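Local coordinates for kelch-like protein 7 (Homo sapiens, PDB 3II7) that serves as the substrate-specific adapter of a BTB-CUL3-RBX1 E3 ubiquitin ligase, its six-bladed kelch domain being the part described here, at residues A[220-223]-A[224-227]. Numbering follows the deposited sequence.
Sequences YYDI and KLNE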
loop_
_atom_site.group_PDB
_atom_site.type_symbol
_atom_site.label_atom_id
_atom_site.label_comp_id
_atom_site.label_asym_id
_atom_site.label_seq_id
_atom_site.Cartn_x
_atom_site.Cartn_y
_atom_site.Cartn_z
ATOM N N TYR A 220 -13.457 8.639 -2.150
ATOM C CA TYR A 220 -12.596 8.646 -3.335
ATOM C C TYR A 220 -12.236 10.052 -3.766
ATOM O O TYR A 220 -12.970 11.016 -3.508
ATOM C CB TYR A 220 -13.204 7.896 -4.520
ATOM C CG TYR A 220 -14.367 8.578 -5.168
ATOM C CD1 TYR A 220 -14.181 9.493 -6.181
ATOM C CD2 TYR A 220 -15.649 8.292 -4.781
ATOM C CE1 TYR A 220 -15.252 10.122 -6.778
ATOM C CE2 TYR A 220 -16.729 8.924 -5.367
ATOM C CZ TYR A 220 -16.523 9.820 -6.369
ATOM O OH TYR A 220 -17.603 10.426 -6.965
ATOM N N TYR A 221 -11.090 10.132 -4.428
ATOM C CA TYR A 221 -10.592 11.359 -5.011
ATOM C C TYR A 221 -10.960 11.382 -6.474
ATOM O O TYR A 221 -10.554 10.502 -7.238
ATOM C CB TYR A 221 -9.083 11.434 -4.874
ATOM C CG TYR A 221 -8.495 12.719 -5.439
ATOM C CD1 TYR A 221 -8.820 13.949 -4.882
ATOM C CD2 TYR A 221 -7.632 12.682 -6.536
ATOM C CE1 TYR A 221 -8.310 15.110 -5.389
ATOM C CE2 TYR A 221 -7.093 13.853 -7.064
ATOM C CZ TYR A 221 -7.445 15.060 -6.511
ATOM O OH TYR A 221 -6.909 16.209 -7.032
ATOM N N ASP A 222 -11.741 12.389 -6.851
ATOM C CA ASP A 222 -12.096 12.637 -8.240
ATOM C C ASP A 222 -10.963 13.417 -8.863
ATOM O O ASP A 222 -10.758 14.611 -8.574
ATOM C CB ASP A 222 -13.413 13.413 -8.302
ATOM C CG ASP A 222 -13.980 13.472 -9.702
ATOM O OD1 ASP A 222 -13.243 13.846 -10.621
ATOM O OD2 ASP A 222 -15.170 13.122 -9.868
ATOM N N ILE A 223 -10.169 12.740 -9.671
ATOM C CA ILE A 223 -8.985 13.359 -10.265
ATOM C C ILE A 223 -9.334 14.573 -11.107
ATOM O O ILE A 223 -8.662 15.585 -11.041
ATOM C CB ILE A 223 -8.192 12.289 -11.067
ATOM C CG1 ILE A 223 -7.630 11.237 -10.123
ATOM C CG2 ILE A 223 -7.036 12.918 -11.904
ATOM C CD1 ILE A 223 -7.006 9.996 -10.843
ATOM N N LYS A 224 -10.402 14.481 -11.895
ATOM C CA LYS A 224 -10.850 15.583 -12.731
ATOM C C LYS A 224 -11.348 16.789 -11.963
ATOM O O LYS A 224 -11.039 17.922 -12.355
ATOM C CB LYS A 224 -11.939 15.065 -13.711
ATOM C CG LYS A 224 -12.465 16.062 -14.725
ATOM C CD LYS A 224 -11.362 16.664 -15.616
ATOM C CE LYS A 224 -11.876 16.933 -17.061
ATOM N NZ LYS A 224 -11.790 15.686 -17.942
ATOM N N LEU A 225 -12.108 16.568 -10.871
ATOM C CA LEU A 225 -12.715 17.671 -10.116
ATOM C C LEU A 225 -11.820 18.186 -8.957
ATOM O O LEU A 225 -12.099 19.253 -8.400
ATOM C CB LEU A 225 -14.071 17.256 -9.535
ATOM C CG LEU A 225 -15.181 16.945 -10.553
ATOM C CD1 LEU A 225 -16.432 16.459 -9.826
ATOM C CD2 LEU A 225 -15.486 18.143 -11.420
ATOM N N ASN A 226 -10.776 17.428 -8.592
ATOM C CA ASN A 226 -9.950 17.738 -7.435
ATOM C C ASN A 226 -10.829 17.876 -6.176
ATOM O O ASN A 226 -10.810 18.901 -5.484
ATOM C CB ASN A 226 -9.062 18.983 -7.669
ATOM C CG ASN A 226 -8.160 19.311 -6.465
ATOM O OD1 ASN A 226 -7.570 18.418 -5.810
ATOM N ND2 ASN A 226 -8.038 20.600 -6.178
ATOM N N GLU A 227 -11.647 16.847 -5.951
ATOM C CA GLU A 227 -12.553 16.783 -4.796
ATOM C C GLU A 227 -12.577 15.374 -4.298
ATOM O O GLU A 227 -12.446 14.432 -5.082
ATOM C CB GLU A 227 -14.012 17.110 -5.146
ATOM C CG GLU A 227 -14.273 18.373 -5.929
ATOM C CD GLU A 227 -15.771 18.537 -6.312
ATOM O OE1 GLU A 227 -16.596 17.630 -6.005
ATOM O OE2 GLU A 227 -16.108 19.577 -6.931
#
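The tight hairpin joining strands 218-222 and 227-230, the third and the outermost strand of one beta-propeller blade, both within Kelch repeat 5, is closed by a G1 beta bulge in which Asn226 and Glu227 both face Asp222. Asp222 N donates to Glu227 O at 2.8 Å in a nearly straight bond, whereas the return bond, Asn226 N to Asp222 O, is also 2.8 Å but weak, bent to 127° at the hydrogen. Asn226 takes up the left-handed conformation expected at the first position of such a bulge.

Side chains secure both sides of the turn. With CG of Asp222 anti to the backbone N (chi1 -169°), its carboxylate reaches over the turn and OD1 accepts Leu225 N at 3.0 Å, met from above the carboxylate plane. Leu225 lies against the same group, CD1 being 3.6 Å from Asp222 OD2, and OD2 forms a salt bridge with Lys229.

Tyr221 OH donates to Asn226 OD1 at 2.6 Å; this oxygen lies in the plane of the ring at its edge, and the planes of ring and amide are 77° apart. Asn226 OD1 also accepts Cys185 N, linking the hairpin to the end of strand 180-184 in the adjoining blade, where Tyr221 packs on Leu184. A phenylalanine in place of Tyr221 lacks the hydroxyl, which would probably leave Asn226 OD1 with one donor fewer and its amide less firmly oriented. Two donors thus converge on one amide oxygen, the hydroxyl holding it within the hairpin and the backbone N-H of Cys185 linking it to the neighbouring blade.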